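Local coordinates for GphF Dehydratase 1 (Archangium violaceum, PDB 6MBF), which probably removes water from polyketide intermediates and rearranges the resulting double bond, serving as a dehydratase of the gephyronic acid polyketide synthase, at residues A60-L65 with G126-R131; L74-V79 with A230-R235; E156-Y161 with E218-P223; R167-L172 with F207-A212. All coordinates share one frame; numbering follows the deposited sequence.

Interaction 1: A60-L65 with G126-R131; sequences AAASRL and GRIARR
Ile128 of strand 121-131 leans on Ala62 of helix 52-65, and its side chain can be followed outward atom by atom. Ile128 CB lies 4.0 Å from Ala62 CB. The CG2 branch, beside the backbone N, stays with that same methyl. The longer branch sets off between the backbone N and the carbonyl carbon (chi1 48°) and then runs extended, which brings its end alongside the helix backbone: CD1 of Ile128 lies 4.0 Å from both N and CA of Ala62. It reaches on to the carbonyl carbon of Ala61, so the helix is met partly through its main chain, and the small alanines let the strand come near, with the two axes 7.9 Å apart at their closest.

Two residues on, Arg130 reaches the same helix as an extended arm. NH1 of Arg130 gives a weak, bent bond (123°) to Ser63 O at 2.8 Å, while NH2 is bonded to Asn69 O. Carbonyls of the last helical turn thus meet the guanidinium near its plane, where the helix end would probably favour a positive charge.

The pairing is consistent with the hotdog fold of this family, a helix lying across an antiparallel sheet, here at -52°. Phe104 of strand 103-109 touches Ile128, and Leu74 of strand 73-81 packs on both Ser63 and Arg130.

Interaction 2: L74-V79 with A230-R235; sequences LIVEDV and ARIELR
Glu77 and Arg231 run next to each other in the same direction, with carboxylate and guanidinium planes turned 59° apart. The salt bridge joins OE1 of Glu77 to NH1 of Arg231; its modelled 2.4 Å is very short and doubtful. Arg231 leaves its backbone with CG anti to N (chi1 -175°) and extends to NE, and this carries the guanidinium along the sheet to Ile75. There CG2 of Ile75 sits over one face, 3.7 Å from Arg231 NH1, the isoleucine slanting across the arginine. At the guanidinium edge, NH2 of Arg231 donates to Glu233 OE1 at 3.1 Å, in the arginine's plane but from above the carboxylate. Glu233 in turn lies alongside Ile75, and its OE2 is taken by Arg131.

These are neighbouring antiparallel strands, Ile75 with Glu233 and Glu77 with Arg231 being non-hydrogen-bonded pairs. Leu74 with Leu234 and Val76 with Ile232 are the hydrogen-bonded pairs, two backbone bonds each. The strands link the two halves of what is, by family, a double hotdog. A classic beta bulge puts both Ala230 and Arg231 opposite Asp278, and Asp78 N bonds to Ala230 O at 2.9 Å.

The other face is apolar. Val76 and Ile232 keep abreast, CB of Val76 3.6 Å from CG2 of Ile232. Leu74 CD1 and Leu234 CD2 meet more loosely at 4.3 Å, and Leu59 of helix 52-65 packs on Leu74 and Val76.

Interaction 3: E156-Y161 with E218-P223; sequences ERMRIY and ESHREP
Pro223 lies on one face of the Tyr161 ring, its CG 3.9 Å from the ring centroid in a CH-pi contact, while CG1 of Ile160 sits over the centre of the opposite face. At the edge are Met158 SD and the carbonyl oxygen of His220. Set between its backbone N and carbonyl carbon (chi1 70°), CG of His220 turns the ring to Arg157, whose CB lies over one face; a water in the ring plane, 2.9 Å from NE2 of His220, donates to Arg157 O. The contact ties helix 151-158 and the residues that follow it to the loop between helix 200-214 and strand 224-234, in the second of the two hotdog units expected for this family. Tyr161 OH donates to His220 O at 2.7 Å, tilted 28° from the carbonyl plane. A phenylalanine here would probably keep the proline contact but leave His220 O without its hydroxyl donor. In the loop, Ser219 OG accepts from Arg221 N in an ST turn, and Arg284 bonds to Ser219 O and Glu222 O.

Interaction 4: R167-L172 with F207-A212; sequences RNIRHL and FQCVFA
Ile169 and Leu172 both turn their side chains onto helix 200-214, and both touch the sulfur of Cys209. SG of Cys209 lies 3.7 Å from CD1 of Ile169 and 3.8 Å from its CG2, fitting against both branches of the isoleucine. CG of Leu172 is anti to its backbone N (chi1 -178°), which carries the two methyls out to the helix: Leu172 CD1 touches Cys209 SG at 3.8 Å, and Leu172 CD2 presses on Ala212 CB at 3.6 Å. Swapping Ile169 for an alanine would probably open a gap beside Cys209 SG and take away the packing on Gln208 CB.

The polar part is Gln208. It offers Ile169 its CB, 3.9 Å from Ile169 CD1, while its amide turns to other partners: OE1 is bonded to Tyr154 OH, and NE2 to Leu166 O and Asp204 OD2.

On the backbone side, Arg170 and His171 both face His182 in a classic beta bulge. The extra residue lets Ile169 and Leu172, three apart, point to the same helix, which crosses the strand at -46° in the manner of a hotdog helix on its sheet.

Between these two segments the contact rests on van der Waals packing of buried carbon and sulfur, so it depends on close fit rather than on directed bonds.

Overall arrangement
The four contacts fall into two touching pairs on what is, by family, a double hotdog. Interactions 1 and 2 reach the same sheet, in which strands 121-131 and 73-81 are neighbours, and are linked by charge: Arg127 NE meets Asp78 OD1 at 2.8 Å. Interactions 3 and 4, 13 Å apart between centres, join helix 200-214 and the loop after it to their surroundings; CE of Met158 packs on CD2 of Phe211 at 4.2 Å. Between the pairs, interactions 2 and 4 come closest, about 6 Å between nearest atoms. A bound magnesium ion lies about 9 Å from the side chains of Gln208 and Pro223 and about 13 Å from that of Ile232.

Interaction 1: A60-L65 with G126-R131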
loop_
_atom_site.group_PDB
_atom_site.type_symbol
_atom_site.label_atom_id
_atom_site.label_comp_id
_atom_site.label_asym_id
_atom_site.label_seq_id
_atom_site.Cartn_x
_atom_site.Cartn_y
_atom_site.Cartn_z
ATOM N N ALA A 60 3.891 -1.415 -10.588
ATOM C CA ALA A 60 5.148 -1.722 -11.250
ATOM C C ALA A 60 4.925 -2.669 -12.421
ATOM O O ALA A 60 5.540 -2.505 -13.480
ATOM C CB ALA A 60 6.136 -2.309 -10.238
ATOM N N ALA A 61 4.028 -3.646 -12.252
ATOM C CA ALA A 61 3.682 -4.532 -13.359
ATOM C C ALA A 61 2.988 -3.766 -14.473
ATOM O O ALA A 61 3.260 -3.998 -15.656
ATOM C CB ALA A 61 2.795 -5.678 -12.871
ATOM N N ALA A 62 2.083 -2.848 -14.115
ATOM C CA ALA A 62 1.433 -2.025 -15.133
ATOM C C ALA A 62 2.464 -1.257 -15.947
ATOM O O ALA A 62 2.352 -1.155 -17.177
ATOM C CB ALA A 62 0.448 -1.059 -14.480
ATOM N N SER A 63 3.483 -0.713 -15.275
ATOM C CA SER A 63 4.480 0.087 -15.976
ATOM C C SER A 63 5.282 -0.761 -16.952
ATOM O O SER A 63 5.606 -0.310 -18.058
ATOM C CB SER A 63 5.411 0.761 -14.975
ATOM O OG SER A 63 6.351 1.589 -15.646
ATOM N N ARG A 64 5.603 -1.992 -16.568
ATOM C CA ARG A 64 6.492 -2.825 -17.367
ATOM C C ARG A 64 5.763 -3.642 -18.424
ATOM O O ARG A 64 6.354 -3.954 -19.463
ATOM C CB ARG A 64 7.296 -3.754 -16.453
ATOM C CG ARG A 64 8.278 -2.999 -15.577
ATOM C CD ARG A 64 8.585 -3.728 -14.261
ATOM N NE ARG A 64 9.645 -3.051 -13.518
ATOM C CZ ARG A 64 9.476 -1.931 -12.821
ATOM N NH1 ARG A 64 8.284 -1.349 -12.758
ATOM N NH2 ARG A 64 10.506 -1.386 -12.185
ATOM N N LEU A 65 4.497 -3.993 -18.196
ATOM C CA LEU A 65 3.768 -4.838 -19.137
ATOM C C LEU A 65 2.898 -4.056 -20.104
ATOM O O LEU A 65 2.688 -4.508 -21.236
ATOM C CB LEU A 65 2.870 -5.827 -18.387
ATOM C CG LEU A 65 3.553 -6.902 -17.552
ATOM C CD1 LEU A 65 2.515 -7.793 -16.890
ATOM C CD2 LEU A 65 4.498 -7.717 -18.418
ATOM N N GLY A 126 -6.298 -8.272 -8.854
ATOM C CA GLY A 126 -6.966 -7.087 -9.367
ATOM C C GLY A 126 -6.709 -6.943 -10.854
ATOM O O GLY A 126 -6.334 -7.906 -11.528
ATOM N N ARG A 127 -6.894 -5.724 -11.349
ATOM C CA ARG A 127 -6.707 -5.422 -12.763
ATOM C C ARG A 127 -5.775 -4.230 -12.904
ATOM O O ARG A 127 -5.691 -3.388 -12.010
ATOM C CB ARG A 127 -8.041 -5.128 -13.448
ATOM C CG ARG A 127 -9.083 -6.190 -13.212
ATOM C CD ARG A 127 -10.459 -5.708 -13.640
ATOM N NE ARG A 127 -11.518 -6.508 -13.031
ATOM C CZ ARG A 127 -11.942 -7.671 -13.514
ATOM N NH1 ARG A 127 -11.392 -8.173 -14.611
ATOM N NH2 ARG A 127 -12.909 -8.334 -12.898
ATOM N N ILE A 128 -5.049 -4.178 -14.017
ATOM C CA ILE A 128 -4.119 -3.083 -14.263
ATOM C C ILE A 128 -4.470 -2.414 -15.585
ATOM O O ILE A 128 -5.028 -3.034 -16.497
ATOM C CB ILE A 128 -2.642 -3.538 -14.262
ATOM C CG1 ILE A 128 -2.452 -4.780 -15.137
ATOM C CG2 ILE A 128 -2.140 -3.784 -12.823
ATOM C CD1 ILE A 128 -0.992 -5.161 -15.330
ATOM N N ALA A 129 -4.145 -1.131 -15.676
ATOM C CA ALA A 129 -4.397 -0.363 -16.886
ATOM C C ALA A 129 -3.437 0.817 -16.913
ATOM O O ALA A 129 -2.730 1.098 -15.942
ATOM C CB ALA A 129 -5.854 0.098 -16.967
ATOM N N ARG A 130 -3.429 1.503 -18.051
ATOM C CA ARG A 130 -2.561 2.643 -18.281
ATOM C C ARG A 130 -3.311 3.598 -19.194
ATOM O O ARG A 130 -3.948 3.164 -20.157
ATOM C CB ARG A 130 -1.240 2.187 -18.904
ATOM C CG ARG A 130 -0.120 3.179 -18.834
ATOM C CD ARG A 130 1.189 2.431 -18.915
ATOM N NE ARG A 130 2.305 3.320 -19.187
ATOM C CZ ARG A 130 3.560 2.912 -19.287
ATOM N NH1 ARG A 130 3.851 1.627 -19.121
ATOM N NH2 ARG A 130 4.526 3.784 -19.538
ATOM N N ARG A 131 -3.261 4.889 -18.880
ATOM C CA ARG A 131 -4.025 5.878 -19.629
ATOM C C ARG A 131 -3.178 7.120 -19.847
ATOM O O ARG A 131 -2.428 7.532 -18.959
ATOM C CB ARG A 131 -5.321 6.252 -18.896
ATOM C CG ARG A 131 -6.182 7.251 -19.644
ATOM C CD ARG A 131 -7.455 7.599 -18.891
ATOM N NE ARG A 131 -7.216 8.468 -17.742
ATOM C CZ ARG A 131 -7.326 8.074 -16.478
ATOM N NH1 ARG A 131 -7.671 6.826 -16.208
ATOM N NH2 ARG A 131 -7.096 8.928 -15.490
#

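Interaction 2: L74-V79 with A230-R235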
loop_
_atom_site.group_PDB
_atom_site.type_symbol
_atom_site.label_atom_id
_atom_site.label_comp_id
_atom_site.label_asym_id
_atom_site.label_seq_id
_atom_site.Cartn_x
_atom_site.Cartn_y
_atom_site.Cartn_z
ATOM N N LEU A 74 -0.583 5.216 -14.267
ATOM C CA LEU A 74 -0.682 3.795 -13.965
ATOM C C LEU A 74 -1.918 3.558 -13.105
ATOM O O LEU A 74 -2.175 4.306 -12.161
ATOM C CB LEU A 74 0.564 3.307 -13.225
ATOM C CG LEU A 74 1.937 3.586 -13.841
ATOM C CD1 LEU A 74 3.051 3.189 -12.882
ATOM C CD2 LEU A 74 2.070 2.832 -15.140
ATOM N N ILE A 75 -2.673 2.508 -13.419
ATOM C CA ILE A 75 -3.964 2.270 -12.784
ATOM C C ILE A 75 -4.026 0.845 -12.248
ATOM O O ILE A 75 -3.630 -0.106 -12.929
ATOM C CB ILE A 75 -5.119 2.519 -13.771
ATOM C CG1 ILE A 75 -5.092 3.971 -14.267
ATOM C CG2 ILE A 75 -6.447 2.206 -13.115
ATOM C CD1 ILE A 75 -5.719 4.151 -15.641
ATOM N N VAL A 76 -4.526 0.695 -11.023
ATOM C CA VAL A 76 -4.887 -0.615 -10.491
ATOM C C VAL A 76 -6.331 -0.517 -10.019
ATOM O O VAL A 76 -6.689 0.439 -9.329
ATOM C CB VAL A 76 -3.963 -1.068 -9.337
ATOM C CG1 VAL A 76 -4.180 -2.548 -9.055
ATOM C CG2 VAL A 76 -2.489 -0.808 -9.656
ATOM N N GLU A 77 -7.164 -1.486 -10.400
ATOM C CA GLU A 77 -8.569 -1.478 -10.008
ATOM C C GLU A 77 -8.973 -2.834 -9.440
ATOM O O GLU A 77 -8.308 -3.850 -9.660
ATOM C CB GLU A 77 -9.481 -1.113 -11.196
ATOM C CG GLU A 77 -9.345 0.326 -11.666
ATOM C CD GLU A 77 -10.256 0.648 -12.837
ATOM O OE1 GLU A 77 -10.567 1.841 -13.045
ATOM O OE2 GLU A 77 -10.660 -0.294 -13.549
ATOM N N ASP A 78 -10.083 -2.829 -8.692
ATOM C CA ASP A 78 -10.740 -4.062 -8.248
ATOM C C ASP A 78 -9.806 -4.922 -7.408
ATOM O O ASP A 78 -9.734 -6.139 -7.592
ATOM C CB ASP A 78 -11.256 -4.892 -9.432
ATOM C CG ASP A 78 -12.447 -4.282 -10.122
ATOM O OD1 ASP A 78 -12.608 -4.546 -11.336
ATOM O OD2 ASP A 78 -13.222 -3.557 -9.466
ATOM N N VAL A 79 -9.058 -4.293 -6.503
ATOM C CA VAL A 79 -8.065 -5.020 -5.717
ATOM C C VAL A 79 -8.749 -5.693 -4.539
ATOM O O VAL A 79 -9.501 -5.056 -3.791
ATOM C CB VAL A 79 -6.949 -4.084 -5.231
ATOM C CG1 VAL A 79 -5.920 -4.864 -4.413
ATOM C CG2 VAL A 79 -6.295 -3.389 -6.407
ATOM N N ALA A 230 -10.966 -0.002 -4.630
ATOM C CA ALA A 230 -11.647 0.051 -5.922
ATOM C C ALA A 230 -10.709 0.535 -7.024
ATOM O O ALA A 230 -10.726 -0.007 -8.138
ATOM C CB ALA A 230 -12.894 0.935 -5.846
ATOM N N ARG A 231 -9.878 1.536 -6.737
ATOM C CA ARG A 231 -9.018 2.099 -7.770
ATOM C C ARG A 231 -7.880 2.869 -7.126
ATOM O O ARG A 231 -8.090 3.588 -6.150
ATOM C CB ARG A 231 -9.816 3.026 -8.690
ATOM C CG ARG A 231 -9.060 3.567 -9.871
ATOM C CD ARG A 231 -10.012 4.412 -10.704
ATOM N NE ARG A 231 -9.294 5.311 -11.598
ATOM C CZ ARG A 231 -9.149 5.114 -12.902
ATOM N NH1 ARG A 231 -9.683 4.046 -13.487
ATOM N NH2 ARG A 231 -8.470 5.993 -13.625
ATOM N N ILE A 232 -6.677 2.709 -7.672
ATOM C CA ILE A 232 -5.572 3.612 -7.382
ATOM C C ILE A 232 -4.966 4.044 -8.711
ATOM O O ILE A 232 -4.761 3.216 -9.602
ATOM C CB ILE A 232 -4.510 2.979 -6.455
ATOM C CG1 ILE A 232 -3.356 3.961 -6.239
ATOM C CG2 ILE A 232 -3.985 1.671 -7.020
ATOM C CD1 ILE A 232 -2.388 3.556 -5.124
ATOM N N GLU A 233 -4.732 5.344 -8.862
ATOM C CA GLU A 233 -4.115 5.883 -10.065
ATOM C C GLU A 233 -2.893 6.700 -9.683
ATOM O O GLU A 233 -2.953 7.520 -8.765
ATOM C CB GLU A 233 -5.103 6.735 -10.850
ATOM C CG GLU A 233 -4.540 7.249 -12.147
ATOM C CD GLU A 233 -5.618 7.810 -13.030
ATOM O OE1 GLU A 233 -6.673 8.214 -12.492
ATOM O OE2 GLU A 233 -5.418 7.828 -14.262
ATOM N N LEU A 234 -1.782 6.471 -10.374
ATOM C CA LEU A 234 -0.525 7.157 -10.094
ATOM C C LEU A 234 -0.121 7.998 -11.297
ATOM O O LEU A 234 -0.027 7.479 -12.417
ATOM C CB LEU A 234 0.584 6.156 -9.768
ATOM C CG LEU A 234 1.948 6.727 -9.388
ATOM C CD1 LEU A 234 1.897 7.494 -8.062
ATOM C CD2 LEU A 234 2.983 5.614 -9.308
ATOM N N ARG A 235 0.130 9.289 -11.064
ATOM C CA ARG A 235 0.460 10.222 -12.134
ATOM C C ARG A 235 1.911 10.664 -12.147
ATOM O O ARG A 235 2.336 11.290 -13.125
ATOM C CB ARG A 235 -0.412 11.482 -12.047
ATOM C CG ARG A 235 -1.882 11.218 -11.874
ATOM C CD ARG A 235 -2.676 12.484 -12.129
ATOM N NE ARG A 235 -4.101 12.206 -12.264
ATOM C CZ ARG A 235 -4.943 12.967 -12.949
ATOM N NH1 ARG A 235 -4.497 14.051 -13.570
ATOM N NH2 ARG A 235 -6.227 12.643 -13.023
#

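Interaction 3: E156-Y161 with E218-P223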
loop_
_atom_site.group_PDB
_atom_site.type_symbol
_atom_site.label_atom_id
_atom_site.label_comp_id
_atom_site.label_asym_id
_atom_site.label_seq_id
_atom_site.Cartn_x
_atom_site.Cartn_y
_atom_site.Cartn_z
ATOM N N GLU A 156 3.178 6.106 19.393
ATOM C CA GLU A 156 3.524 5.297 20.549
ATOM C C GLU A 156 2.498 4.192 20.773
ATOM O O GLU A 156 2.872 3.054 21.066
ATOM C CB GLU A 156 3.697 6.208 21.765
ATOM C CG GLU A 156 5.022 6.981 21.677
ATOM C CD GLU A 156 5.254 7.919 22.845
ATOM O OE1 GLU A 156 6.098 8.831 22.715
ATOM O OE2 GLU A 156 4.592 7.748 23.882
ATOM N N ARG A 157 1.208 4.487 20.576
ATOM C CA ARG A 157 0.189 3.441 20.659
ATOM C C ARG A 157 0.337 2.416 19.537
ATOM O O ARG A 157 0.071 1.224 19.738
ATOM C CB ARG A 157 -1.209 4.053 20.608
ATOM C CG ARG A 157 -1.569 4.934 21.789
ATOM C CD ARG A 157 -2.724 5.849 21.409
ATOM N NE ARG A 157 -3.960 5.534 22.115
ATOM C CZ ARG A 157 -4.629 6.409 22.860
ATOM N NH1 ARG A 157 -4.185 7.654 22.981
ATOM N NH2 ARG A 157 -5.748 6.045 23.472
ATOM N N MET A 158 0.737 2.858 18.346
ATOM C CA MET A 158 0.838 1.970 17.194
ATOM C C MET A 158 2.182 1.249 17.102
ATOM O O MET A 158 2.382 0.461 16.172
ATOM C CB MET A 158 0.587 2.755 15.896
ATOM C CG MET A 158 -0.835 3.321 15.767
ATOM S SD MET A 158 -2.112 2.052 15.602
ATOM C CE MET A 158 -1.824 1.499 13.920
ATOM N N ARG A 159 3.107 1.483 18.032
ATOM C CA ARG A 159 4.424 0.879 17.868
ATOM C C ARG A 159 4.407 -0.633 18.043
ATOM O O ARG A 159 5.379 -1.292 17.655
ATOM C CB ARG A 159 5.428 1.514 18.833
ATOM C CG ARG A 159 5.270 1.102 20.278
ATOM C CD ARG A 159 6.182 1.965 21.149
ATOM N NE ARG A 159 5.780 1.967 22.552
ATOM C CZ ARG A 159 6.368 1.245 23.496
ATOM N NH1 ARG A 159 7.394 0.460 23.192
ATOM N NH2 ARG A 159 5.934 1.314 24.747
ATOM N N ILE A 160 3.316 -1.201 18.572
ATOM C CA ILE A 160 3.159 -2.648 18.584
ATOM C C ILE A 160 2.885 -3.190 17.190
ATOM O O ILE A 160 3.038 -4.399 16.957
ATOM C CB ILE A 160 2.042 -3.068 19.557
ATOM C CG1 ILE A 160 0.717 -2.391 19.196
ATOM C CG2 ILE A 160 2.437 -2.721 20.981
ATOM C CD1 ILE A 160 -0.463 -2.934 19.974
ATOM N N TYR A 161 2.477 -2.323 16.255
ATOM C CA TYR A 161 2.234 -2.715 14.875
ATOM C C TYR A 161 3.273 -2.195 13.896
ATOM O O TYR A 161 3.414 -2.776 12.818
ATOM C CB TYR A 161 0.867 -2.212 14.399
ATOM C CG TYR A 161 -0.282 -2.598 15.289
ATOM C CD1 TYR A 161 -0.449 -3.908 15.718
ATOM C CD2 TYR A 161 -1.209 -1.643 15.700
ATOM C CE1 TYR A 161 -1.523 -4.263 16.540
ATOM C CE2 TYR A 161 -2.272 -1.987 16.524
ATOM C CZ TYR A 161 -2.420 -3.286 16.935
ATOM O OH TYR A 161 -3.487 -3.610 17.740
ATOM N N GLU A 218 -12.268 4.919 18.365
ATOM C CA GLU A 218 -12.429 3.522 18.733
ATOM C C GLU A 218 -11.059 2.872 18.881
ATOM O O GLU A 218 -10.027 3.445 18.519
ATOM C CB GLU A 218 -13.312 2.772 17.718
ATOM C CG GLU A 218 -12.891 2.893 16.260
ATOM C CD GLU A 218 -13.905 2.265 15.317
ATOM O OE1 GLU A 218 -14.470 2.986 14.470
ATOM O OE2 GLU A 218 -14.153 1.046 15.432
ATOM N N SER A 219 -11.065 1.657 19.427
ATOM C CA SER A 219 -9.837 1.016 19.883
ATOM C C SER A 219 -8.957 0.574 18.718
ATOM O O SER A 219 -9.441 0.153 17.665
ATOM C CB SER A 219 -10.171 -0.197 20.759
ATOM O OG SER A 219 -9.017 -0.978 21.039
ATOM N N HIS A 220 -7.645 0.637 18.933
ATOM C CA HIS A 220 -6.694 0.091 17.978
ATOM C C HIS A 220 -6.391 -1.386 18.224
ATOM O O HIS A 220 -5.576 -1.966 17.498
ATOM C CB HIS A 220 -5.396 0.913 17.989
ATOM C CG HIS A 220 -4.586 0.750 19.234
ATOM N ND1 HIS A 220 -5.086 1.020 20.489
ATOM C CD2 HIS A 220 -3.304 0.347 19.418
ATOM C CE1 HIS A 220 -4.151 0.789 21.393
ATOM N NE2 HIS A 220 -3.059 0.382 20.770
ATOM N N ARG A 221 -7.028 -2.017 19.213
ATOM C CA ARG A 221 -6.984 -3.471 19.290
ATOM C C ARG A 221 -7.838 -4.070 18.172
ATOM O O ARG A 221 -8.839 -3.485 17.754
ATOM C CB ARG A 221 -7.474 -3.964 20.657
ATOM C CG ARG A 221 -7.113 -5.423 20.934
ATOM C CD ARG A 221 -7.619 -5.930 22.284
ATOM N NE ARG A 221 -8.989 -6.438 22.221
ATOM C CZ ARG A 221 -9.348 -7.562 21.605
ATOM N NH1 ARG A 221 -8.446 -8.306 20.978
ATOM N NH2 ARG A 221 -10.617 -7.941 21.604
ATOM N N GLU A 222 -7.431 -5.254 17.685
ATOM C CA GLU A 222 -8.000 -5.847 16.475
ATOM C C GLU A 222 -7.935 -4.809 15.357
ATOM O O GLU A 222 -8.981 -4.355 14.866
ATOM C CB GLU A 222 -9.447 -6.302 16.685
ATOM C CG GLU A 222 -9.711 -7.043 17.980
ATOM C CD GLU A 222 -11.170 -6.957 18.391
ATOM O OE1 GLU A 222 -11.487 -6.220 19.353
ATOM O OE2 GLU A 222 -12.005 -7.610 17.730
ATOM N N PRO A 223 -6.736 -4.426 14.928
ATOM C CA PRO A 223 -6.592 -3.198 14.138
ATOM C C PRO A 223 -7.108 -3.353 12.718
ATOM O O PRO A 223 -7.145 -4.450 12.154
ATOM C CB PRO A 223 -5.081 -2.957 14.149
ATOM C CG PRO A 223 -4.508 -4.334 14.234
ATOM C CD PRO A 223 -5.439 -5.098 15.137
HETATM O O HOH W 1 -0.544 -0.071 22.181
HETATM O O HOH W 2 -5.051 -6.441 18.844
#

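Interaction 4: R167-L172 with F207-A212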
loop_
_atom_site.group_PDB
_atom_site.type_symbol
_atom_site.label_atom_id
_atom_site.label_comp_id
_atom_site.label_asym_id
_atom_site.label_seq_id
_atom_site.Cartn_x
_atom_site.Cartn_y
_atom_site.Cartn_z
ATOM N N ARG A 167 6.911 5.563 10.279
ATOM C CA ARG A 167 6.332 6.665 11.048
ATOM C C ARG A 167 6.599 7.956 10.277
ATOM O O ARG A 167 7.331 8.837 10.735
ATOM C CB ARG A 167 6.919 6.710 12.467
ATOM C CG ARG A 167 6.675 5.414 13.245
ATOM C CD ARG A 167 7.432 5.383 14.563
ATOM N NE ARG A 167 7.270 4.071 15.176
ATOM C CZ ARG A 167 8.163 3.481 15.968
ATOM N NH1 ARG A 167 9.300 4.097 16.285
ATOM N NH2 ARG A 167 7.907 2.266 16.446
ATOM N N ASN A 168 5.988 8.068 9.096
ATOM C CA ASN A 168 6.382 9.071 8.116
ATOM C C ASN A 168 5.385 10.214 7.968
ATOM O O ASN A 168 5.553 11.052 7.068
ATOM C CB ASN A 168 6.629 8.388 6.773
ATOM C CG ASN A 168 7.775 7.389 6.852
ATOM O OD1 ASN A 168 8.922 7.779 7.072
ATOM N ND2 ASN A 168 7.470 6.100 6.694
ATOM N N ILE A 169 4.379 10.285 8.834
ATOM C CA ILE A 169 3.471 11.434 8.878
ATOM C C ILE A 169 4.141 12.536 9.684
ATOM O O ILE A 169 4.501 12.334 10.850
ATOM C CB ILE A 169 2.113 11.065 9.497
ATOM C CG1 ILE A 169 1.575 9.752 8.927
ATOM C CG2 ILE A 169 1.072 12.193 9.240
ATOM C CD1 ILE A 169 0.353 9.247 9.677
ATOM N N ARG A 170 4.325 13.699 9.061
ATOM C CA ARG A 170 4.917 14.830 9.760
ATOM C C ARG A 170 3.867 15.675 10.464
ATOM O O ARG A 170 4.074 16.096 11.610
ATOM C CB ARG A 170 5.717 15.696 8.783
ATOM C CG ARG A 170 6.823 14.937 8.074
ATOM C CD ARG A 170 7.575 14.049 9.054
ATOM N NE ARG A 170 8.381 13.040 8.377
ATOM C CZ ARG A 170 8.621 11.833 8.874
ATOM N NH1 ARG A 170 9.365 10.974 8.195
ATOM N NH2 ARG A 170 8.100 11.482 10.044
ATOM N N HIS A 171 2.733 15.904 9.805
ATOM C CA HIS A 171 1.670 16.742 10.339
ATOM C C HIS A 171 0.343 16.164 9.875
ATOM O O HIS A 171 0.255 15.591 8.787
ATOM C CB HIS A 171 1.814 18.200 9.876
ATOM C CG HIS A 171 0.631 19.062 10.194
ATOM N ND1 HIS A 171 0.435 19.636 11.432
ATOM C CD2 HIS A 171 -0.419 19.450 9.429
ATOM C CE1 HIS A 171 -0.686 20.336 11.419
ATOM N NE2 HIS A 171 -1.224 20.241 10.214
ATOM N N LEU A 172 -0.686 16.307 10.708
ATOM C CA LEU A 172 -2.008 15.807 10.359
ATOM C C LEU A 172 -3.030 16.693 11.052
ATOM O O LEU A 172 -2.904 16.950 12.252
ATOM C CB LEU A 172 -2.188 14.338 10.776
ATOM C CG LEU A 172 -3.533 13.679 10.420
ATOM C CD1 LEU A 172 -3.750 13.590 8.895
ATOM C CD2 LEU A 172 -3.658 12.302 11.048
ATOM N N PHE A 207 -2.203 5.907 4.359
ATOM C CA PHE A 207 -3.250 5.080 4.948
ATOM C C PHE A 207 -3.249 5.200 6.467
ATOM O O PHE A 207 -4.317 5.164 7.090
ATOM C CB PHE A 207 -3.087 3.620 4.511
ATOM C CG PHE A 207 -3.360 3.370 3.035
ATOM C CD1 PHE A 207 -3.746 4.397 2.174
ATOM C CD2 PHE A 207 -3.211 2.094 2.513
ATOM C CE1 PHE A 207 -3.991 4.142 0.805
ATOM C CE2 PHE A 207 -3.452 1.835 1.164
ATOM C CZ PHE A 207 -3.839 2.850 0.312
ATOM N N GLN A 208 -2.073 5.393 7.080
ATOM C CA GLN A 208 -2.030 5.570 8.530
ATOM C C GLN A 208 -2.697 6.876 8.969
ATOM O O GLN A 208 -3.176 6.968 10.107
ATOM C CB GLN A 208 -0.584 5.497 9.032
ATOM C CG GLN A 208 0.014 4.078 9.046
ATOM C CD GLN A 208 1.158 3.979 10.017
ATOM O OE1 GLN A 208 1.022 4.367 11.182
ATOM N NE2 GLN A 208 2.306 3.486 9.551
ATOM N N CYS A 209 -2.741 7.892 8.097
ATOM C CA CYS A 209 -3.548 9.075 8.380
ATOM C C CYS A 209 -5.015 8.703 8.570
ATOM O O CYS A 209 -5.701 9.268 9.433
ATOM C CB CYS A 209 -3.403 10.106 7.259
ATOM S SG CYS A 209 -1.765 10.862 7.119
ATOM N N VAL A 210 -5.517 7.752 7.776
ATOM C CA VAL A 210 -6.886 7.280 7.980
ATOM C C VAL A 210 -7.002 6.595 9.333
ATOM O O VAL A 210 -7.970 6.818 10.076
ATOM C CB VAL A 210 -7.330 6.340 6.842
ATOM C CG1 VAL A 210 -8.818 5.979 7.012
ATOM C CG2 VAL A 210 -7.075 6.956 5.482
ATOM N N PHE A 211 -6.010 5.762 9.676
ATOM C CA PHE A 211 -6.000 5.092 10.979
ATOM C C PHE A 211 -6.066 6.099 12.118
ATOM O O PHE A 211 -6.805 5.902 13.094
ATOM C CB PHE A 211 -4.734 4.249 11.138
ATOM C CG PHE A 211 -4.638 3.062 10.215
ATOM C CD1 PHE A 211 -5.732 2.596 9.502
ATOM C CD2 PHE A 211 -3.433 2.383 10.107
ATOM C CE1 PHE A 211 -5.609 1.477 8.682
ATOM C CE2 PHE A 211 -3.307 1.274 9.283
ATOM C CZ PHE A 211 -4.398 0.825 8.575
ATOM N N ALA A 212 -5.275 7.172 12.022
ATOM C CA ALA A 212 -5.221 8.161 13.093
ATOM C C ALA A 212 -6.579 8.817 13.311
ATOM O O ALA A 212 -6.945 9.129 14.447
ATOM C CB ALA A 212 -4.154 9.215 12.780
#